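Long-range contacts in PKS (Streptomyces sp. CNQ431, PDB 5YDA), which contains, in the piece described here, the broadly selective acyltransferase domain of the splenocin polyketide synthase, which probably loads acyl units for chain assembly: residues P368-I373 with P392-T397; P110-L115 with R192-I197. All blocks are in the same frame, centred on the assembly; numbering follows the deposited sequence.

Contact 1 of 2, residues P368-I373 with P392-T397; sequences PVLVEI and PVTVTT
Leu370 and Val395 sit at the middle of a parallel strand pairing, held by three backbone hydrogen bonds. Leu370 N reaches Val393 O at 2.8 Å, almost linearly (178°), Leu370 O accepts a hydrogen bond from Val395 N, and Glu372 N returns to Val395 O at 3.0 Å. Packing is tight on the buried face of Val369, Val371 and Val395. There Val395 holds CG1 anti to its backbone N (chi1 172°), leaving CG2 beside that N to meet Val369 CG1 at 3.9 Å. On the face of Leu370 and Thr394, covered by helix 378-387, Thr394 CG2 stands 4.1 Å from Leu370 CB. The start of the pairing, by the partly exposed Pro392 and Val393, is looser and wetter: a water bridges the two segments there, donating to Pro368 O at 2.7 Å and accepting from Val393 N. Toward the other end, Thr397 CB and CG2 lie doubtfully close to Glu372 O; Thr397 OG1, 3.7 Å from that oxygen, is buried with no partner in the model. The Glu372 carboxylate is held by Thr380 OG1 and Leu379 N of helix 378-387. Strand 369-372, that helix and strand 394-395 form a beta-alpha-beta unit at one margin of the acyltransferase sheet.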
loop_
_atom_site.group_PDB
_atom_site.type_symbol
_atom_site.label_atom_id
_atom_site.label_comp_id
_atom_site.label_asym_id
_atom_site.label_seq_id
_atom_site.Cartn_x
_atom_site.Cartn_y
_atom_site.Cartn_z
ATOM N N PRO A 368 -14.466 -5.297 -1.137
ATOM C CA PRO A 368 -14.178 -3.863 -1.128
ATOM C C PRO A 368 -13.280 -3.445 -2.286
ATOM O O PRO A 368 -12.616 -4.264 -2.924
ATOM C CB PRO A 368 -13.468 -3.674 0.211
ATOM C CG PRO A 368 -12.691 -4.955 0.364
ATOM C CD PRO A 368 -13.487 -6.047 -0.328
ATOM N N VAL A 369 -13.305 -2.136 -2.565
ATOM C CA VAL A 369 -12.246 -1.518 -3.348
ATOM C C VAL A 369 -10.914 -1.769 -2.648
ATOM O O VAL A 369 -10.782 -1.574 -1.431
ATOM C CB VAL A 369 -12.524 -0.015 -3.525
ATOM C CG1 VAL A 369 -11.425 0.648 -4.362
ATOM C CG2 VAL A 369 -13.907 0.233 -4.160
ATOM N N LEU A 370 -9.922 -2.221 -3.403
ATOM C CA LEU A 370 -8.606 -2.532 -2.852
ATOM C C LEU A 370 -7.649 -1.374 -3.139
ATOM O O LEU A 370 -7.343 -1.084 -4.305
ATOM C CB LEU A 370 -8.073 -3.838 -3.437
ATOM C CG LEU A 370 -8.986 -5.046 -3.285
ATOM C CD1 LEU A 370 -8.287 -6.291 -3.797
ATOM C CD2 LEU A 370 -9.388 -5.216 -1.833
ATOM N N VAL A 371 -7.181 -0.717 -2.083
ATOM C CA VAL A 371 -6.374 0.490 -2.195
ATOM C C VAL A 371 -5.008 0.159 -1.626
ATOM O O VAL A 371 -4.865 -0.061 -0.412
ATOM C CB VAL A 371 -7.003 1.685 -1.463
ATOM C CG1 VAL A 371 -6.178 2.946 -1.687
ATOM C CG2 VAL A 371 -8.437 1.895 -1.915
ATOM N N GLU A 372 -4.014 0.083 -2.502
ATOM C CA GLU A 372 -2.649 -0.167 -2.066
ATOM C C GLU A 372 -2.061 1.136 -1.534
ATOM O O GLU A 372 -2.151 2.178 -2.193
ATOM C CB GLU A 372 -1.807 -0.714 -3.221
ATOM C CG GLU A 372 -0.410 -1.103 -2.820
ATOM C CD GLU A 372 0.175 -2.246 -3.653
ATOM O OE1 GLU A 372 -0.421 -2.638 -4.691
ATOM O OE2 GLU A 372 1.259 -2.732 -3.269
ATOM N N ILE A 373 -1.475 1.074 -0.340
ATOM C CA ILE A 373 -0.953 2.232 0.382
ATOM C C ILE A 373 0.556 2.080 0.435
ATOM O O ILE A 373 1.083 1.325 1.257
ATOM C CB ILE A 373 -1.529 2.326 1.800
ATOM C CG1 ILE A 373 -3.051 2.379 1.757
ATOM C CG2 ILE A 373 -0.913 3.508 2.589
ATOM C CD1 ILE A 373 -3.559 3.508 0.946
ATOM N N PRO A 392 -12.219 -7.480 -8.958
ATOM C CA PRO A 392 -11.922 -6.472 -7.932
ATOM C C PRO A 392 -11.603 -5.134 -8.587
ATOM O O PRO A 392 -11.060 -5.078 -9.691
ATOM C CB PRO A 392 -10.698 -7.047 -7.212
ATOM C CG PRO A 392 -9.971 -7.723 -8.299
ATOM C CD PRO A 392 -11.063 -8.367 -9.169
ATOM N N VAL A 393 -11.998 -4.055 -7.923
ATOM C CA VAL A 393 -11.541 -2.721 -8.285
ATOM C C VAL A 393 -10.330 -2.413 -7.422
ATOM O O VAL A 393 -10.386 -2.540 -6.193
ATOM C CB VAL A 393 -12.639 -1.667 -8.089
ATOM C CG1 VAL A 393 -12.130 -0.276 -8.494
ATOM C CG2 VAL A 393 -13.869 -2.033 -8.884
ATOM N N THR A 394 -9.223 -2.057 -8.061
ATOM C CA THR A 394 -7.994 -1.781 -7.343
ATOM C C THR A 394 -7.573 -0.360 -7.657
ATOM O O THR A 394 -7.870 0.176 -8.732
ATOM C CB THR A 394 -6.851 -2.776 -7.694
ATOM O OG1 THR A 394 -6.460 -2.630 -9.065
ATOM C CG2 THR A 394 -7.293 -4.214 -7.441
ATOM N N VAL A 395 -6.928 0.257 -6.680
ATOM C CA VAL A 395 -6.499 1.641 -6.776
ATOM C C VAL A 395 -5.074 1.704 -6.283
ATOM O O VAL A 395 -4.744 1.151 -5.228
ATOM C CB VAL A 395 -7.375 2.596 -5.949
ATOM C CG1 VAL A 395 -6.747 3.998 -5.937
ATOM C CG2 VAL A 395 -8.797 2.617 -6.483
ATOM N N THR A 396 -4.243 2.378 -7.037
ATOM C CA THR A 396 -2.848 2.523 -6.708
ATOM C C THR A 396 -2.599 3.969 -6.299
ATOM O O THR A 396 -3.283 4.892 -6.747
ATOM C CB THR A 396 -2.008 2.056 -7.904
ATOM O OG1 THR A 396 -1.194 0.963 -7.475
ATOM C CG2 THR A 396 -1.180 3.144 -8.488
ATOM N N THR A 397 -1.621 4.161 -5.439
ATOM C CA THR A 397 -1.571 5.364 -4.637
ATOM C C THR A 397 -0.204 6.053 -4.648
ATOM O O THR A 397 -0.133 7.262 -4.386
ATOM C CB THR A 397 -2.032 4.978 -3.215
ATOM O OG1 THR A 397 -3.205 5.698 -2.832
ATOM C CG2 THR A 397 -0.978 5.049 -2.204
HETATM O O HOH W 1 -13.470 -4.290 -5.476
#

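Contact 2 of 2, residues P110-L115 with R192-I197; sequences PKVAFL and RPDALI
The Phe114 ring carries the Pro193 ring over one face: Pro193 CB lies 3.7 Å from the ring centroid and 9° off its normal, a CH-pi contact, while Pro193 CG rests over CD2 and CE2. The pairing joins two neighbouring parallel strands, 112-116 and 195-198, inside the mixed sheet of the acyltransferase domain. Leu196 CD2 comes in obliquely to the ring and also meets Phe114 CB at 3.6 Å. With CG beside its own backbone N (chi1 -76°), Phe114 brings its ring over the proline that precedes the partner strand. Phe114 uses both backbone polar groups in the pairing, its N bonding Ala195 O and its O accepting from Ile197 N at 3.0 Å. On the face of Ala113 and Leu115, Ile197 CG2 presses against Leu115 CG at 3.7 Å; Ile197 directly precedes Gly198, the first residue of a GxSxG sequence consistent with a nucleophile elbow. Where the strands begin, Val112 O is gripped by two donors, Asp194 N at 2.7 Å and Ala195 N at 3.3 Å. Lys111 crosses the Asp194 side chain at about a right angle, its CD 3.8 Å from the carboxylate carbon CG. Asp194 OD2 turns its anti lone pair to Val112 N, 2.7 Å away.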
loop_
_atom_site.group_PDB
_atom_site.type_symbol
_atom_site.label_atom_id
_atom_site.label_comp_id
_atom_site.label_asym_id
_atom_site.label_seq_id
_atom_site.Cartn_x
_atom_site.Cartn_y
_atom_site.Cartn_z
ATOM N N PRO A 110 -19.561 1.378 -1.783
ATOM C CA PRO A 110 -18.565 0.304 -1.678
ATOM C C PRO A 110 -17.791 0.385 -0.372
ATOM O O PRO A 110 -17.574 1.465 0.179
ATOM C CB PRO A 110 -17.641 0.562 -2.878
ATOM C CG PRO A 110 -17.772 2.021 -3.139
ATOM C CD PRO A 110 -19.229 2.327 -2.861
ATOM N N LYS A 111 -17.391 -0.777 0.132
ATOM C CA LYS A 111 -16.407 -0.813 1.203
ATOM C C LYS A 111 -15.008 -0.528 0.644
ATOM O O LYS A 111 -14.744 -0.692 -0.552
ATOM C CB LYS A 111 -16.420 -2.170 1.904
ATOM C CG LYS A 111 -17.767 -2.564 2.478
ATOM C CD LYS A 111 -18.099 -1.736 3.701
ATOM C CE LYS A 111 -19.484 -2.060 4.219
ATOM N NZ LYS A 111 -20.187 -0.837 4.692
ATOM N N VAL A 112 -14.106 -0.106 1.527
ATOM C CA VAL A 112 -12.743 0.252 1.149
ATOM C C VAL A 112 -11.764 -0.530 2.021
ATOM O O VAL A 112 -11.917 -0.573 3.248
ATOM C CB VAL A 112 -12.504 1.769 1.296
ATOM C CG1 VAL A 112 -11.031 2.141 1.012
ATOM C CG2 VAL A 112 -13.461 2.544 0.398
ATOM N N ALA A 113 -10.740 -1.116 1.398
ATOM C CA ALA A 113 -9.668 -1.781 2.130
ATOM C C ALA A 113 -8.322 -1.162 1.769
ATOM O O ALA A 113 -8.078 -0.823 0.608
ATOM C CB ALA A 113 -9.653 -3.288 1.837
ATOM N N PHE A 114 -7.451 -1.006 2.765
ATOM C CA PHE A 114 -6.080 -0.565 2.545
ATOM C C PHE A 114 -5.170 -1.785 2.522
ATOM O O PHE A 114 -5.254 -2.641 3.419
ATOM C CB PHE A 114 -5.605 0.400 3.640
ATOM C CG PHE A 114 -6.157 1.792 3.531
ATOM C CD1 PHE A 114 -6.997 2.153 2.488
ATOM C CD2 PHE A 114 -5.833 2.748 4.491
ATOM C CE1 PHE A 114 -7.504 3.449 2.405
ATOM C CE2 PHE A 114 -6.331 4.028 4.407
ATOM C CZ PHE A 114 -7.167 4.379 3.361
ATOM N N LEU A 115 -4.290 -1.855 1.519
ATOM C CA LEU A 115 -3.287 -2.914 1.405
ATOM C C LEU A 115 -1.905 -2.305 1.643
ATOM O O LEU A 115 -1.497 -1.385 0.923
ATOM C CB LEU A 115 -3.352 -3.591 0.032
ATOM C CG LEU A 115 -4.444 -4.658 -0.241
ATOM C CD1 LEU A 115 -5.842 -4.221 0.203
ATOM C CD2 LEU A 115 -4.479 -5.056 -1.725
ATOM N N ARG A 192 -11.707 6.632 4.613
ATOM C CA ARG A 192 -11.366 5.837 5.780
ATOM C C ARG A 192 -11.593 4.372 5.475
ATOM O O ARG A 192 -12.640 4.002 4.923
ATOM C CB ARG A 192 -12.190 6.262 6.995
ATOM C CG ARG A 192 -11.858 7.685 7.445
ATOM C CD ARG A 192 -12.300 8.034 8.875
ATOM N NE ARG A 192 -11.500 9.160 9.373
ATOM C CZ ARG A 192 -11.704 10.440 9.046
ATOM N NH1 ARG A 192 -12.708 10.777 8.239
ATOM N NH2 ARG A 192 -10.908 11.393 9.532
ATOM N N PRO A 193 -10.633 3.515 5.773
ATOM C CA PRO A 193 -10.761 2.122 5.356
ATOM C C PRO A 193 -11.728 1.374 6.258
ATOM O O PRO A 193 -11.747 1.564 7.477
ATOM C CB PRO A 193 -9.329 1.591 5.485
ATOM C CG PRO A 193 -8.735 2.434 6.604
ATOM C CD PRO A 193 -9.356 3.792 6.457
ATOM N N ASP A 194 -12.534 0.510 5.642
ATOM C CA ASP A 194 -13.357 -0.428 6.393
ATOM C C ASP A 194 -12.586 -1.670 6.808
ATOM O O ASP A 194 -13.033 -2.389 7.712
ATOM C CB ASP A 194 -14.581 -0.820 5.568
ATOM C CG ASP A 194 -15.339 0.392 5.094
ATOM O OD1 ASP A 194 -15.967 1.053 5.962
ATOM O OD2 ASP A 194 -15.256 0.722 3.883
ATOM N N ALA A 195 -11.437 -1.924 6.185
ATOM C CA ALA A 195 -10.622 -3.072 6.547
ATOM C C ALA A 195 -9.186 -2.809 6.108
ATOM O O ALA A 195 -8.922 -1.971 5.238
ATOM C CB ALA A 195 -11.175 -4.365 5.930
ATOM N N LEU A 196 -8.266 -3.541 6.719
ATOM C CA LEU A 196 -6.846 -3.394 6.468
ATOM C C LEU A 196 -6.218 -4.766 6.296
ATOM O O LEU A 196 -6.616 -5.740 6.947
ATOM C CB LEU A 196 -6.140 -2.665 7.622
ATOM C CG LEU A 196 -6.734 -1.306 8.010
ATOM C CD1 LEU A 196 -6.488 -1.012 9.485
ATOM C CD2 LEU A 196 -6.111 -0.224 7.146
ATOM N N ILE A 197 -5.217 -4.836 5.432
ATOM C CA ILE A 197 -4.347 -6.002 5.374
ATOM C C ILE A 197 -2.943 -5.522 5.032
ATOM O O ILE A 197 -2.758 -4.625 4.201
ATOM C CB ILE A 197 -4.869 -7.063 4.374
ATOM C CG1 ILE A 197 -4.071 -8.368 4.502
ATOM C CG2 ILE A 197 -4.800 -6.557 2.937
ATOM C CD1 ILE A 197 -4.609 -9.518 3.599
#

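Overall arrangement
After an N-terminal part with its own two-stranded antiparallel sheet, the chain lays down 110-115, then runs through a largely helical excursion before 192-197 returns beside them and contact 2 closes a loop of 76 residues. Contact 1 opens much later, at 368-373, and closes a short loop of 18 residues around helix 378-387. The two are in series, neither nested nor crossed, yet their centres lie about 9 Å apart. Val371 O probably bonds Leu115 N, Ile373 N probably bonds Leu115 O, and Ile373 packs on Phe114. With this pairing of 112-116 and 369-372 between them, the contacts complete a run of four parallel strands: 195-198, 112-116, 369-372, 394-395.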